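Side-chain contacts in alpha-14 giardin (Giardia lamblia, PDB 3CHJ), which is a calcium-binding annexin that may serve as a calcium-regulated structural element linking the phospholipid bilayer to the underlying axoneme: residues Leu240-Pro243 and Cys244-Ala247; Ala247-Ser250 and Met251-Phe255; Ala270-Phe273 and Arg274-Gly278. All blocks are in the same frame, centred on the assembly; numbering follows the deposited sequence.

Contact 1: Leu240-Pro243 and Cys244-Ala247; sequences LYDP and CCAA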
# COMPACT_ATOMS: atom_id res chain seq x y z
N LEU A 240 3.48 -10.61 2.04
CA LEU A 240 4.56 -11.46 2.58
C LEU A 240 5.13 -12.31 1.45
O LEU A 240 6.34 -12.44 1.32
CB LEU A 240 4.03 -12.30 3.73
CG LEU A 240 3.67 -11.47 4.98
CD1 LEU A 240 2.86 -12.30 5.98
CD2 LEU A 240 4.93 -10.87 5.62
N TYR A 241 4.27 -12.81 0.58
CA TYR A 241 4.71 -13.75 -0.44
C TYR A 241 5.43 -13.06 -1.58
O TYR A 241 6.51 -13.50 -1.97
CB TYR A 241 3.55 -14.59 -0.97
CG TYR A 241 4.04 -15.81 -1.69
CD1 TYR A 241 4.55 -16.89 -0.97
CD2 TYR A 241 4.01 -15.88 -3.07
CE1 TYR A 241 5.03 -18.02 -1.59
CE2 TYR A 241 4.51 -17.03 -3.72
CZ TYR A 241 4.99 -18.09 -2.96
OH TYR A 241 5.47 -19.24 -3.58
N ASP A 242 4.82 -12.00 -2.12
CA ASP A 242 5.44 -11.22 -3.20
C ASP A 242 4.74 -9.85 -3.29
O ASP A 242 3.63 -9.78 -3.81
CB ASP A 242 5.29 -11.92 -4.54
CG ASP A 242 6.06 -11.22 -5.66
OD1 ASP A 242 6.37 -10.01 -5.55
OD2 ASP A 242 6.32 -11.89 -6.68
N PRO A 243 5.38 -8.79 -2.75
CA PRO A 243 4.80 -7.44 -2.79
C PRO A 243 4.21 -7.01 -4.14
O PRO A 243 3.22 -6.28 -4.13
CB PRO A 243 5.97 -6.54 -2.40
CG PRO A 243 6.71 -7.39 -1.38
CD PRO A 243 6.67 -8.78 -2.00
N CYS A 244 4.77 -7.45 -5.26
CA CYS A 244 4.23 -7.06 -6.58
C CYS A 244 2.83 -7.62 -6.81
O CYS A 244 1.97 -6.96 -7.41
CB CYS A 244 5.17 -7.45 -7.73
SG CYS A 244 6.68 -6.48 -7.73
N CYS A 245 2.60 -8.82 -6.29
CA CYS A 245 1.28 -9.43 -6.33
C CYS A 245 0.31 -8.68 -5.43
O CYS A 245 -0.86 -8.49 -5.80
CB CYS A 245 1.36 -10.89 -5.92
SG CYS A 245 1.99 -11.92 -7.27
N ALA A 246 0.79 -8.24 -4.27
CA ALA A 246 -0.05 -7.44 -3.37
C ALA A 246 -0.50 -6.13 -4.03
O ALA A 246 -1.66 -5.73 -3.90
CB ALA A 246 0.66 -7.18 -2.03
N ALA A 247 0.41 -5.46 -4.73
CA ALA A 247 0.09 -4.22 -5.40
C ALA A 247 -0.95 -4.49 -6.49
O ALA A 247 -1.92 -3.76 -6.63
CB ALA A 247 1.35 -3.61 -6.00

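Contact 2: Ala247-Ser250 and Met251-Phe255; sequences AAFS and MNVAF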
# COMPACT_ATOMS: atom_id res chain seq x y z
N ALA A 247 0.41 -5.46 -4.73
CA ALA A 247 0.09 -4.22 -5.40
C ALA A 247 -0.95 -4.49 -6.49
O ALA A 247 -1.92 -3.76 -6.63
CB ALA A 247 1.35 -3.61 -6.00
N ALA A 248 -0.73 -5.54 -7.29
CA ALA A 248 -1.70 -5.90 -8.34
C ALA A 248 -3.08 -6.20 -7.77
O ALA A 248 -4.09 -5.78 -8.32
CB ALA A 248 -1.20 -7.07 -9.18
N PHE A 249 -3.10 -6.94 -6.66
CA PHE A 249 -4.36 -7.26 -5.99
C PHE A 249 -5.06 -5.99 -5.53
O PHE A 249 -6.25 -5.81 -5.81
CB PHE A 249 -4.06 -8.19 -4.80
CG PHE A 249 -5.26 -8.44 -3.88
CD1 PHE A 249 -6.43 -8.98 -4.38
CD2 PHE A 249 -5.19 -8.10 -2.53
CE1 PHE A 249 -7.54 -9.22 -3.53
CE2 PHE A 249 -6.30 -8.33 -1.66
CZ PHE A 249 -7.45 -8.88 -2.17
N SER A 250 -4.34 -5.13 -4.82
CA SER A 250 -4.99 -3.90 -4.30
C SER A 250 -5.49 -3.01 -5.43
O SER A 250 -6.57 -2.40 -5.35
CB SER A 250 -4.06 -3.11 -3.39
OG SER A 250 -3.65 -3.88 -2.25
N MET A 251 -4.71 -2.94 -6.51
CA MET A 251 -5.11 -2.14 -7.67
C MET A 251 -6.35 -2.75 -8.33
O MET A 251 -7.26 -2.03 -8.70
CB MET A 251 -3.96 -2.00 -8.68
CG MET A 251 -2.79 -1.12 -8.17
SD MET A 251 -3.23 0.61 -7.84
CE MET A 251 -3.49 1.22 -9.53
N ASN A 252 -6.40 -4.07 -8.44
CA ASN A 252 -7.59 -4.72 -9.02
C ASN A 252 -8.86 -4.41 -8.22
O ASN A 252 -9.92 -4.08 -8.79
CB ASN A 252 -7.39 -6.24 -9.15
CG ASN A 252 -8.59 -6.92 -9.80
OD1 ASN A 252 -8.82 -6.80 -11.02
ND2 ASN A 252 -9.36 -7.63 -9.00
N VAL A 253 -8.75 -4.48 -6.90
CA VAL A 253 -9.90 -4.19 -6.03
C VAL A 253 -10.31 -2.73 -6.18
O VAL A 253 -11.51 -2.42 -6.23
CB VAL A 253 -9.62 -4.56 -4.56
CG1 VAL A 253 -10.76 -4.11 -3.65
CG2 VAL A 253 -9.39 -6.05 -4.42
N ALA A 254 -9.32 -1.84 -6.26
CA ALA A 254 -9.56 -0.39 -6.40
C ALA A 254 -10.27 -0.02 -7.70
O ALA A 254 -11.14 0.85 -7.71
CB ALA A 254 -8.28 0.38 -6.24
N PHE A 255 -9.96 -0.72 -8.80
CA PHE A 255 -10.69 -0.56 -10.06
C PHE A 255 -12.12 -1.16 -9.98
O PHE A 255 -12.90 -1.07 -10.94
CB PHE A 255 -9.94 -1.25 -11.22
CG PHE A 255 -8.64 -0.59 -11.63
CD1 PHE A 255 -8.56 0.78 -11.88
CD2 PHE A 255 -7.49 -1.37 -11.84
CE1 PHE A 255 -7.35 1.38 -12.29
CE2 PHE A 255 -6.28 -0.78 -12.25
CZ PHE A 255 -6.22 0.59 -12.48

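Contact 3: Ala270-Phe273 and Arg274-Gly278; sequences AMHF and RECKG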
# COMPACT_ATOMS: atom_id res chain seq x y z
N ALA A 270 1.14 5.64 -4.86
CA ALA A 270 2.21 6.41 -4.21
C ALA A 270 3.07 5.56 -3.25
O ALA A 270 4.30 5.72 -3.23
CB ALA A 270 1.60 7.60 -3.47
N MET A 271 2.43 4.64 -2.53
CA MET A 271 3.18 3.78 -1.59
C MET A 271 4.09 2.81 -2.29
O MET A 271 5.15 2.45 -1.76
CB MET A 271 2.25 3.01 -0.64
CG MET A 271 1.56 3.88 0.36
SD MET A 271 0.72 2.90 1.62
CE MET A 271 -0.71 2.31 0.74
N HIS A 272 3.70 2.34 -3.48
CA HIS A 272 4.29 1.12 -4.02
C HIS A 272 4.88 1.18 -5.40
O HIS A 272 5.54 0.24 -5.82
CB HIS A 272 3.27 -0.02 -3.92
CG HIS A 272 2.92 -0.36 -2.52
ND1 HIS A 272 1.62 -0.38 -2.05
CD2 HIS A 272 3.71 -0.64 -1.46
CE1 HIS A 272 1.63 -0.69 -0.76
NE2 HIS A 272 2.89 -0.85 -0.38
N PHE A 273 4.67 2.28 -6.14
CA PHE A 273 5.11 2.28 -7.54
C PHE A 273 6.62 2.12 -7.70
O PHE A 273 7.09 1.51 -8.66
CB PHE A 273 4.58 3.52 -8.29
CG PHE A 273 5.45 4.74 -8.15
CD1 PHE A 273 6.41 5.04 -9.11
CD2 PHE A 273 5.28 5.61 -7.08
CE1 PHE A 273 7.21 6.17 -9.00
CE2 PHE A 273 6.09 6.76 -6.96
CZ PHE A 273 7.06 7.03 -7.95
N ARG A 274 7.39 2.66 -6.76
CA ARG A 274 8.84 2.72 -6.94
C ARG A 274 9.48 1.33 -6.70
O ARG A 274 10.41 0.93 -7.40
CB ARG A 274 9.42 3.77 -6.01
CG ARG A 274 10.67 4.44 -6.55
CD ARG A 274 11.11 5.55 -5.62
NE ARG A 274 10.29 6.78 -5.64
CZ ARG A 274 10.56 7.83 -6.43
NH1 ARG A 274 11.57 7.79 -7.31
NH2 ARG A 274 9.81 8.93 -6.37
N GLU A 275 8.92 0.59 -5.75
CA GLU A 275 9.48 -0.70 -5.38
C GLU A 275 8.86 -1.87 -6.17
O GLU A 275 9.55 -2.83 -6.54
CB GLU A 275 9.29 -0.92 -3.87
CG GLU A 275 9.89 0.17 -2.96
CD GLU A 275 9.06 1.47 -2.80
OE1 GLU A 275 9.67 2.42 -2.24
OE2 GLU A 275 7.85 1.57 -3.19
N CYS A 276 7.57 -1.77 -6.46
CA CYS A 276 6.81 -2.91 -6.97
C CYS A 276 6.71 -2.90 -8.50
O CYS A 276 5.61 -2.88 -9.07
CB CYS A 276 5.42 -2.95 -6.34
SG CYS A 276 5.42 -3.33 -4.55
N LYS A 277 7.86 -2.98 -9.15
CA LYS A 277 7.95 -2.86 -10.60
C LYS A 277 7.21 -3.95 -11.36
O LYS A 277 6.72 -3.71 -12.47
CB LYS A 277 9.41 -2.79 -11.04
CG LYS A 277 10.11 -1.55 -10.49
CD LYS A 277 11.51 -1.40 -11.04
CE LYS A 277 12.23 -0.25 -10.34
NZ LYS A 277 13.41 0.24 -11.12
N GLY A 278 7.10 -5.14 -10.76
CA GLY A 278 6.41 -6.22 -11.43
C GLY A 278 4.89 -6.17 -11.37
O GLY A 278 4.21 -7.08 -11.86
O HOH W 1 6.69 4.11 -4.10

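Contact 1: Leu240-Pro243 and Cys244-Ala247
D242 reaches forward to C244 as the N-cap of helix 243-254, the helix that follows 227-241 after a single non-helical residue. Two observations support the cap: D242 has left helical backbone values (phi/psi -162°/101°) while P243 is back in them, and D242 OD1 accepts from C244 N at 3.0 Å. Rotation about CA-CB, with CG opposite D242 N and next to the carbonyl carbon (chi1 -173°), brings OD1 to C244 N. The amide meets the carboxylate from above, 40° out of its plane. On the same approach C244 CB comes alongside, 3.6 Å from D242 OD1, while its sulfur stays more distant. The carboxylate therefore sits at the amino end of a helix, which, with C244 N bonded directly to OD1, would probably stabilise its negative charge.

P243 fills the first turn, where a helix asks for no donor from the backbone nitrogen. Its CB bond points away from the residues that follow, and C276 packs against it and against C244. Outside the turn, Y282 of helix 279-287 packs on D242, C244 and C245. Behind the cap, D242 O takes C245 N weakly and A246 N at 3.3 Å, in the carbonyl plane. This last bond begins the regular helical ladder, which continues as A247 N donates to P243 O at 3.0 Å.

Contact 2: Ala247-Ser250 and Met251-Phe255
S250 OG is held by two hydrogen bonds, to A246 O one turn back on the same helix and to Y231 OH on helix 227-241. With its first torsion placing OG beside the backbone N (chi1 -61°), the hydroxyl points back along the helix, and a buried polar atom gains two partners. The backbone of the same residue carries on the ladder, S250 O receiving A254 N at 3.0 Å.

One turn apart, F249 and V253 lie side by side and point the same way. V253 CG2 comes to 3.8 Å from F249 CE1 and stands 4.2 Å from the ring centroid, 28° off the normal, an off-centre CH-pi contact. R218 adds a cation-pi partner to that ring and Y231 a second ring.

M251 starts close to the helix, its CG 3.2 Å from A247 O, but bends at chi2 and chi3 (-63° and -70°) and leads off toward L265 and W311. Four bonds, from M251 N to A247 O through A254 N to S250 O, are i to i+4, the signature of an alpha-helix, here largely buried over these residues, within the fourth-repeat range of annexin E1.

Contact 3: Ala270-Phe273 and Arg274-Gly278
At the carboxyl-terminal end of helix 262-272, H272 O accepts from C276 N at 2.9 Å with a C=O...N angle of 168°, and more weakly from E275 N, and C276 then forms the centre of an inverse gamma turn.

F273 and R274 run side by side in the same direction. In F273, CG stands between backbone N and carbonyl carbon (chi1 86°), which brings one ring face over the next amide, with F273 CG 3.2 Å from R274 N. Farther out, the R274 chain bends at chi3, and F273 CZ comes to one face of the guanidinium, 3.5 Å above its plane and offset toward the rim. With the two planes 54° apart, this is an inclined contact and not a parallel stack. The guanidinium is held at its far end by weak bonds from NH2 to A36 O and from NH1 to Y39 O.

H272 and C276 meet through H272 CB and C276 SG, 4.0 Å apart, while the sulfur lies obliquely to the imidazole. M271 CB covers one face of that ring, and H272 NE2 is bonded to T110 O.

E275 folds back toward the helix end. A water donates to E275 OE2 at 2.9 Å and to A270 O, and accepts from R274 N at 3.1 Å. Because E275 OE2 and M271 O, 3.2 Å apart, are both acceptors, their proximity would be unfavourable by itself; the water's donation to OE2 and the hydrogen bond from R82 NH1 to M271 O should offset it, with a long, weak ion pair between R82 and E275 OE1 adding a little.

Along the chain the order is contact 1, contact 2, contact 3. Contact 1 joins helix 227-241 to helix 243-254; contact 2 lies within 243-254, shares A247 with contact 1, and has its centre about 11 Å away. Contact 3 leads from helix 262-272 toward helix 279-287; its centre is about 10 Å from that of contact 1 and about 13 Å from that of contact 2. Its loop folds back on the earlier helix: C244 SG is 3.3 Å from G278 N, and A247 CB is 4.1 Å from C276 CB. All three have centres 9 to 10 Å from the centre of the chain, and none contains a residue of the observed calcium site.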